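PDB 7JW2: exonuclease mut-7 homolog from Aedes aegypti, which probably trims the 3' ends of Argonaute-bound microRNAs as a magnesium-dependent 3'-5' exoribonuclease, and is represented here by its exonuclease domain. Local coordinates for residues A23-L28 / A80-N85; V61-V66 / R183-D188. All coordinates share one frame; numbering follows the deposited sequence.

From the N terminus the chain forms edge strand 12-15 and helix 18-28, then runs through strands 33-40, 50-56 and 61-65 into helix 73-84. There contact 1 closes a loop by setting 80-85 beside 23-28. Strand 61-65, inside that loop, opens contact 2, which closes only when helix 179-205 brings 183-188 back to it, so the two loops cross. Contact 1 joins two helices on one face of the mixed sheet, and contact 2 fixes the long late helix to the other. They meet at strand 61-65: Met24 and Leu28 pack on Tyr62, and Asp27 OD2 makes a probable hydrogen bond of 2.6 Å with Tyr62 OH.

Contact 1 of 2, residues A23-L28 / A80-N85; sequences AMLSDL and AKNVFN
Leu25 and Val83 meet because of how each side chain leaves its helix. In Leu25, CG stands anti to the backbone N (chi1 -163°), which carries CD1 across to the second helix although the bond to CB does not itself aim there. In Val83, chi1 of 175° sends CG1 anti to the backbone N and leaves CG2 beside it, and it is CG2 that enters the gap between the helices. This one methyl serves both leucines, lying 4.1 Å from Leu25 CD1 and 3.8 Å from Leu28 CB. Leu28 touches it with the root of its side chain, its branched end passing on to Leu55 and Tyr62 of the sheet. The side chains of Leu25 and Val83 run alongside each other in opposing directions, and Leu25 CD1 also reaches the aliphatic part of Asn82, 4.2 Å from its CB. The segments belong to helices 18-28 and 73-84, which lie on the same face of the central mixed sheet in this DEDD-type, RNase H-like exonuclease fold. The axes of the two segments approach to 10.0 Å and cross at 47°, a spacing bridged by side chains alone, with no hydrogen bond between the segments. At the end of helix 73-84 the coil widens into a pi-type turn, where Asn85 N hydrogen-bonds to Ala80 O at 2.8 Å and Val83 points toward the first helix. Both polar atoms of the Asn82 amide are satisfied, ND2 by hydrogen bonding to Ala78 O one turn back and OD1 by accepting from Lys18 of the second subunit. Leu25 likewise packs on Tyr22 of that subunit, and along helix 73-84 it continues onto Ala78 and Leu79, while Phe84 sets its ring edge-to-face with both Phe36 and Phe110.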
ATOM      1  N   ALA A  23      -2.518   0.609  -3.853  1.00 13.43           N
ATOM      2  CA  ALA A  23      -3.973   0.737  -3.798  1.00 14.36           C
ATOM      3  C   ALA A  23      -4.633  -0.638  -3.774  1.00 13.68           C
ATOM      4  O   ALA A  23      -5.594  -0.872  -3.020  1.00 14.44           O
ATOM      5  CB  ALA A  23      -4.480   1.556  -4.988  1.00 16.89           C
ATOM      6  N   MET A  24      -4.110  -1.571  -4.571  1.00 13.69           N
ATOM      7  CA  MET A  24      -4.573  -2.957  -4.516  1.00 13.48           C
ATOM      8  C   MET A  24      -4.365  -3.551  -3.125  1.00 14.24           C
ATOM      9  O   MET A  24      -5.273  -4.177  -2.560  1.00 13.34           O
ATOM     10  CB  MET A  24      -3.837  -3.786  -5.572  1.00 13.06           C
ATOM     11  CG  MET A  24      -4.069  -5.286  -5.422  1.00 13.21           C
ATOM     12  SD  MET A  24      -2.904  -6.222  -6.446  1.00 15.00           S
ATOM     13  CE  MET A  24      -1.427  -6.111  -5.408  1.00 15.04           C
ATOM     14  N   LEU A  25      -3.164  -3.386  -2.564  1.00 13.74           N
ATOM     15  CA  LEU A  25      -2.870  -3.949  -1.248  1.00 15.06           C
ATOM     16  C   LEU A  25      -3.815  -3.388  -0.197  1.00 14.32           C
ATOM     17  O   LEU A  25      -4.250  -4.105   0.707  1.00 14.85           O
ATOM     18  CB  LEU A  25      -1.416  -3.671  -0.859  1.00 16.12           C
ATOM     19  CG  LEU A  25      -0.874  -4.531   0.289  1.00 17.70           C
ATOM     20  CD1 LEU A  25      -0.934  -6.006  -0.124  1.00 20.69           C
ATOM     21  CD2 LEU A  25       0.558  -4.150   0.635  1.00 20.59           C
ATOM     22  N   SER A  26      -4.155  -2.105  -0.308  1.00 13.31           N
ATOM     23  CA  SER A  26      -5.083  -1.490   0.635  1.00 14.41           C
ATOM     24  C   SER A  26      -6.420  -2.222   0.661  1.00 15.00           C
ATOM     25  O   SER A  26      -6.991  -2.448   1.737  1.00 17.67           O
ATOM     26  CB  SER A  26      -5.287  -0.022   0.266  1.00 15.47           C
ATOM     27  OG  SER A  26      -6.297   0.563   1.065  1.00 18.63           O
ATOM     28  N   ASP A  27      -6.935  -2.597  -0.511  1.00 13.96           N
ATOM     29  CA  ASP A  27      -8.181  -3.357  -0.582  1.00 14.88           C
ATOM     30  C   ASP A  27      -7.978  -4.778  -0.072  1.00 16.07           C
ATOM     31  O   ASP A  27      -8.713  -5.247   0.809  1.00 16.97           O
ATOM     32  CB  ASP A  27      -8.689  -3.353  -2.029  1.00 17.28           C
ATOM     33  CG  ASP A  27      -9.930  -4.211  -2.236  1.00 21.57           C
ATOM     34  OD1 ASP A  27     -10.615  -4.557  -1.249  1.00 23.11           O
ATOM     35  OD2 ASP A  27     -10.234  -4.533  -3.406  1.00 20.46           O
ATOM     36  N   LEU A  28      -6.957  -5.469  -0.578  1.00 15.07           N
ATOM     37  CA  LEU A  28      -6.834  -6.901  -0.323  1.00 15.06           C
ATOM     38  C   LEU A  28      -6.504  -7.216   1.126  1.00 19.00           C
ATOM     39  O   LEU A  28      -6.911  -8.275   1.630  1.00 18.38           O
ATOM     40  CB  LEU A  28      -5.771  -7.521  -1.226  1.00 14.25           C
ATOM     41  CG  LEU A  28      -6.094  -7.454  -2.707  1.00 16.42           C
ATOM     42  CD1 LEU A  28      -5.012  -8.177  -3.496  1.00 17.17           C
ATOM     43  CD2 LEU A  28      -7.454  -8.064  -3.017  1.00 16.13           C
ATOM     44  N   ALA A  80       3.128 -10.954   0.064  1.00 15.49           N
ATOM     45  CA  ALA A  80       3.134 -12.245   0.737  1.00 16.85           C
ATOM     46  C   ALA A  80       2.665 -12.112   2.181  1.00 18.04           C
ATOM     47  O   ALA A  80       1.833 -12.900   2.652  1.00 18.61           O
ATOM     48  CB  ALA A  80       4.523 -12.879   0.663  1.00 18.70           C
ATOM     49  N   LYS A  81       3.137 -11.089   2.889  1.00 15.39           N
ATOM     50  CA  LYS A  81       2.808 -10.993   4.305  1.00 17.36           C
ATOM     51  C   LYS A  81       1.349 -10.621   4.529  1.00 17.95           C
ATOM     52  O   LYS A  81       0.710 -11.132   5.460  1.00 20.54           O
ATOM     53  CB  LYS A  81       3.716  -9.972   4.973  1.00 18.62           C
ATOM     54  CG  LYS A  81       3.250  -9.573   6.356  1.00 20.66           C
ATOM     55  CD  LYS A  81       4.278  -8.697   6.992  1.00 27.12           C
ATOM     56  CE  LYS A  81       3.984  -8.475   8.452  1.00 33.59           C
ATOM     57  NZ  LYS A  81       4.789  -7.306   8.864  1.00 37.53           N
ATOM     58  N   ASN A  82       0.807  -9.711   3.725  1.00 17.95           N
ATOM     59  CA  ASN A  82      -0.491  -9.128   4.029  1.00 19.10           C
ATOM     60  C   ASN A  82      -1.642  -9.807   3.304  1.00 21.08           C
ATOM     61  O   ASN A  82      -2.808  -9.470   3.576  1.00 21.82           O
ATOM     62  CB  ASN A  82      -0.473  -7.631   3.734  1.00 19.58           C
ATOM     63  CG  ASN A  82       0.376  -6.878   4.727  1.00 23.32           C
ATOM     64  OD1 ASN A  82      -0.010  -6.725   5.886  1.00 23.70           O
ATOM     65  ND2 ASN A  82       1.552  -6.429   4.297  1.00 23.74           N
ATOM     66  N   VAL A  83      -1.358 -10.790   2.444  1.00 18.09           N
ATOM     67  CA  VAL A  83      -2.402 -11.535   1.743  1.00 19.40           C
ATOM     68  C   VAL A  83      -2.139 -13.037   1.816  1.00 18.72           C
ATOM     69  O   VAL A  83      -2.963 -13.794   2.340  1.00 17.85           O
ATOM     70  CB  VAL A  83      -2.529 -11.072   0.277  1.00 19.14           C
ATOM     71  CG1 VAL A  83      -3.526 -11.942  -0.489  1.00 22.37           C
ATOM     72  CG2 VAL A  83      -2.945  -9.598   0.221  1.00 20.28           C
ATOM     73  N   PHE A  84      -1.003 -13.499   1.288  1.00 17.87           N
ATOM     74  CA  PHE A  84      -0.869 -14.933   1.044  1.00 19.66           C
ATOM     75  C   PHE A  84      -0.517 -15.724   2.295  1.00 23.60           C
ATOM     76  O   PHE A  84      -1.084 -16.804   2.521  1.00 24.34           O
ATOM     77  CB  PHE A  84       0.154 -15.182  -0.055  1.00 19.29           C
ATOM     78  CG  PHE A  84      -0.401 -14.970  -1.409  1.00 17.97           C
ATOM     79  CD1 PHE A  84      -0.548 -13.686  -1.908  1.00 19.92           C
ATOM     80  CD2 PHE A  84      -0.854 -16.043  -2.161  1.00 20.44           C
ATOM     81  CE1 PHE A  84      -1.092 -13.472  -3.160  1.00 20.04           C
ATOM     82  CE2 PHE A  84      -1.396 -15.843  -3.413  1.00 21.13           C
ATOM     83  CZ  PHE A  84      -1.522 -14.555  -3.919  1.00 22.43           C
ATOM     84  N   ASN A  85       0.404 -15.228   3.112  1.00 18.73           N
ATOM     85  CA  ASN A  85       0.867 -15.970   4.286  1.00 20.60           C
ATOM     86  C   ASN A  85       0.099 -15.606   5.539  1.00 25.36           C
ATOM     87  O   ASN A  85       0.678 -15.439   6.618  1.00 32.20           O
ATOM     88  CB  ASN A  85       2.362 -15.736   4.480  1.00 20.09           C
ATOM     89  CG  ASN A  85       3.184 -16.305   3.351  1.00 21.29           C
ATOM     90  OD1 ASN A  85       2.765 -17.246   2.673  1.00 20.93           O
ATOM     91  ND2 ASN A  85       4.361 -15.735   3.137  1.00 21.54           N
TER

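Contact 2 of 2, residues V61-V66 / R183-D188; sequences VYMIDV and RYAALD
Strand 61-65 of the RNase H-like mixed sheet carries Val61 and Met63 on the face that receives helix 179-205, and these two side chains meet Ala185 and Ala186 of that helix. The strand and helix segments approach to 8.6 Å at an angle of 120° between their directions. The small alanine methyls presented here are consistent with this close seating. Ala186 CB is touched by both strand residues, lying 3.8 Å from Val61 CG1 and 3.8 Å from Met63 SD. The methionine is straight through its second torsion and then bends at chi3 (-71°), which turns the terminal methyl aside and makes the thioether sulfur its nearest atom to the helix. There the sulfur spans two consecutive residues, at 4.1 Å from Ala185 CB and 3.8 Å from Ala186 N. Val61 uses CG1, the branch anti to its backbone N (chi1 -177°), which also comes to 3.8 Å from Ala186 O. Tyr62, between them, points to the other face of the sheet, where it packs on helix 18-28. The neighbouring strands complete the seat: Ala186 and Met63 both reach Val12 of strand 12-15, and Ala185 rests on Leu52, its carbonyl O hydrogen-bonded to Gln54 NE2. Beyond the contact, Asp65 N-caps the following helix and pairs with Arg175. Between the two segments there is no hydrogen bond or ion pair, so what holds these two segments together is van der Waals packing of alanine methyls against a polarisable sulfur and a valine branch, in a buried setting.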
ATOM      1  N   VAL A  61     -11.238  -7.301  -9.599  1.00 17.63           N
ATOM      2  CA  VAL A  61     -10.145  -8.166 -10.019  1.00 17.37           C
ATOM      3  C   VAL A  61      -8.934  -7.298 -10.309  1.00 17.42           C
ATOM      4  O   VAL A  61      -9.043  -6.294 -11.025  1.00 18.61           O
ATOM      5  CB  VAL A  61     -10.508  -9.012 -11.250  1.00 17.16           C
ATOM      6  CG1 VAL A  61      -9.353  -9.934 -11.586  1.00 17.16           C
ATOM      7  CG2 VAL A  61     -11.768  -9.826 -10.976  1.00 18.44           C
ATOM      8  N   TYR A  62      -7.795  -7.671  -9.734  1.00 14.49           N
ATOM      9  CA  TYR A  62      -6.526  -6.992  -9.954  1.00 14.09           C
ATOM     10  C   TYR A  62      -5.598  -7.886 -10.758  1.00 14.46           C
ATOM     11  O   TYR A  62      -5.461  -9.075 -10.469  1.00 15.41           O
ATOM     12  CB  TYR A  62      -5.874  -6.640  -8.616  1.00 16.09           C
ATOM     13  CG  TYR A  62      -6.723  -5.754  -7.742  1.00 14.68           C
ATOM     14  CD1 TYR A  62      -7.587  -6.296  -6.794  1.00 15.31           C
ATOM     15  CD2 TYR A  62      -6.670  -4.375  -7.856  1.00 15.21           C
ATOM     16  CE1 TYR A  62      -8.360  -5.483  -5.986  1.00 16.46           C
ATOM     17  CE2 TYR A  62      -7.445  -3.561  -7.056  1.00 17.68           C
ATOM     18  CZ  TYR A  62      -8.290  -4.124  -6.130  1.00 17.95           C
ATOM     19  OH  TYR A  62      -9.065  -3.316  -5.328  1.00 20.80           O
ATOM     20  N   MET A  63      -4.937  -7.314 -11.753  1.00 15.30           N
ATOM     21  CA  MET A  63      -3.997  -8.069 -12.574  1.00 15.09           C
ATOM     22  C   MET A  63      -2.648  -7.383 -12.473  1.00 14.19           C
ATOM     23  O   MET A  63      -2.465  -6.305 -13.054  1.00 14.14           O
ATOM     24  CB  MET A  63      -4.482  -8.145 -14.017  1.00 15.90           C
ATOM     25  CG  MET A  63      -5.819  -8.854 -14.089  1.00 14.84           C
ATOM     26  SD  MET A  63      -6.443  -9.036 -15.760  1.00 22.60           S
ATOM     27  CE  MET A  63      -6.880  -7.365 -16.149  1.00 22.46           C
ATOM     28  N   ILE A  64      -1.724  -7.979 -11.714  1.00 13.98           N
ATOM     29  CA  ILE A  64      -0.393  -7.398 -11.550  1.00 14.35           C
ATOM     30  C   ILE A  64       0.423  -7.697 -12.801  1.00 12.51           C
ATOM     31  O   ILE A  64       0.687  -8.869 -13.109  1.00 14.22           O
ATOM     32  CB  ILE A  64       0.322  -7.945 -10.307  1.00 13.11           C
ATOM     33  CG1 ILE A  64      -0.533  -7.798  -9.042  1.00 14.83           C
ATOM     34  CG2 ILE A  64       1.708  -7.256 -10.146  1.00 15.54           C
ATOM     35  CD1 ILE A  64      -0.012  -8.678  -7.914  1.00 15.99           C
ATOM     36  N   ASP A  65       0.838  -6.639 -13.511  1.00 14.53           N
ATOM     37  CA  ASP A  65       1.681  -6.778 -14.702  1.00 15.57           C
ATOM     38  C   ASP A  65       3.123  -6.848 -14.223  1.00 13.46           C
ATOM     39  O   ASP A  65       3.741  -5.823 -13.908  1.00 15.47           O
ATOM     40  CB  ASP A  65       1.469  -5.628 -15.676  1.00 15.18           C
ATOM     41  CG  ASP A  65       2.203  -5.845 -16.978  1.00 15.86           C
ATOM     42  OD1 ASP A  65       3.208  -6.575 -16.967  1.00 16.49           O
ATOM     43  OD2 ASP A  65       1.752  -5.304 -18.001  1.00 19.26           O
ATOM     44  N   VAL A  66       3.647  -8.068 -14.121  1.00 14.05           N
ATOM     45  CA  VAL A  66       4.974  -8.245 -13.551  1.00 14.45           C
ATOM     46  C   VAL A  66       6.033  -7.724 -14.506  1.00 17.66           C
ATOM     47  O   VAL A  66       7.102  -7.276 -14.078  1.00 19.43           O
ATOM     48  CB  VAL A  66       5.187  -9.727 -13.195  1.00 16.06           C
ATOM     49  CG1 VAL A  66       6.603  -9.972 -12.695  1.00 17.93           C
ATOM     50  CG2 VAL A  66       4.155 -10.160 -12.129  1.00 16.31           C
ATOM     51  N   ARG A 183      -9.207 -10.182 -20.526  1.00 17.50           N
ATOM     52  CA  ARG A 183     -10.490 -10.733 -20.090  1.00 18.47           C
ATOM     53  C   ARG A 183     -10.342 -12.171 -19.604  1.00 18.00           C
ATOM     54  O   ARG A 183     -10.883 -12.543 -18.551  1.00 17.52           O
ATOM     55  CB  ARG A 183     -11.508 -10.634 -21.229  1.00 23.32           C
ATOM     56  CG  ARG A 183     -12.018  -9.213 -21.435  1.00 27.22           C
ATOM     57  CD  ARG A 183     -13.380  -9.173 -22.124  1.00 36.54           C
ATOM     58  NE  ARG A 183     -13.395  -9.946 -23.360  1.00 36.83           N
ATOM     59  CZ  ARG A 183     -13.486  -9.409 -24.572  1.00 37.81           C
ATOM     60  NH1 ARG A 183     -13.572  -8.091 -24.705  1.00 34.99           N
ATOM     61  NH2 ARG A 183     -13.493 -10.187 -25.647  1.00 39.36           N
ATOM     62  N   TYR A 184      -9.608 -12.995 -20.350  1.00 16.20           N
ATOM     63  CA  TYR A 184      -9.363 -14.369 -19.935  1.00 14.38           C
ATOM     64  C   TYR A 184      -8.635 -14.412 -18.595  1.00 16.71           C
ATOM     65  O   TYR A 184      -8.989 -15.204 -17.715  1.00 16.37           O
ATOM     66  CB  TYR A 184      -8.565 -15.111 -21.022  1.00 17.43           C
ATOM     67  CG  TYR A 184      -7.970 -16.408 -20.535  1.00 16.22           C
ATOM     68  CD1 TYR A 184      -8.712 -17.587 -20.540  1.00 17.13           C
ATOM     69  CD2 TYR A 184      -6.682 -16.451 -20.013  1.00 17.44           C
ATOM     70  CE1 TYR A 184      -8.179 -18.776 -20.060  1.00 16.06           C
ATOM     71  CE2 TYR A 184      -6.144 -17.625 -19.536  1.00 18.63           C
ATOM     72  CZ  TYR A 184      -6.896 -18.781 -19.548  1.00 17.73           C
ATOM     73  OH  TYR A 184      -6.357 -19.949 -19.075  1.00 20.30           O
ATOM     74  N   ALA A 185      -7.613 -13.573 -18.428  1.00 15.84           N
ATOM     75  CA  ALA A 185      -6.830 -13.607 -17.194  1.00 14.04           C
ATOM     76  C   ALA A 185      -7.673 -13.218 -15.990  1.00 15.11           C
ATOM     77  O   ALA A 185      -7.557 -13.831 -14.919  1.00 15.54           O
ATOM     78  CB  ALA A 185      -5.603 -12.692 -17.325  1.00 13.90           C
ATOM     79  N   ALA A 186      -8.507 -12.187 -16.134  1.00 15.01           N
ATOM     80  CA  ALA A 186      -9.307 -11.747 -14.997  1.00 14.67           C
ATOM     81  C   ALA A 186     -10.339 -12.804 -14.623  1.00 15.39           C
ATOM     82  O   ALA A 186     -10.553 -13.085 -13.434  1.00 15.76           O
ATOM     83  CB  ALA A 186      -9.973 -10.408 -15.316  1.00 17.27           C
ATOM     84  N   LEU A 187     -10.998 -13.392 -15.615  1.00 14.99           N
ATOM     85  CA  LEU A 187     -11.998 -14.405 -15.325  1.00 15.52           C
ATOM     86  C   LEU A 187     -11.377 -15.677 -14.761  1.00 15.72           C
ATOM     87  O   LEU A 187     -12.038 -16.392 -13.994  1.00 17.48           O
ATOM     88  CB  LEU A 187     -12.805 -14.702 -16.590  1.00 17.13           C
ATOM     89  CG  LEU A 187     -14.010 -15.622 -16.400  1.00 17.29           C
ATOM     90  CD1 LEU A 187     -14.967 -15.083 -15.341  1.00 19.43           C
ATOM     91  CD2 LEU A 187     -14.719 -15.804 -17.740  1.00 17.79           C
ATOM     92  N   ASP A 188     -10.115 -15.988 -15.101  1.00 16.35           N
ATOM     93  CA  ASP A 188      -9.550 -17.241 -14.615  1.00 16.18           C
ATOM     94  C   ASP A 188      -9.377 -17.204 -13.100  1.00 16.38           C
ATOM     95  O   ASP A 188      -9.451 -18.249 -12.447  1.00 18.46           O
ATOM     96  CB  ASP A 188      -8.231 -17.570 -15.324  1.00 19.20           C
ATOM     97  CG  ASP A 188      -8.206 -19.008 -15.849  1.00 18.08           C
ATOM     98  OD1 ASP A 188      -9.129 -19.392 -16.608  1.00 20.94           O
ATOM     99  OD2 ASP A 188      -7.277 -19.761 -15.483  1.00 21.23           O
TER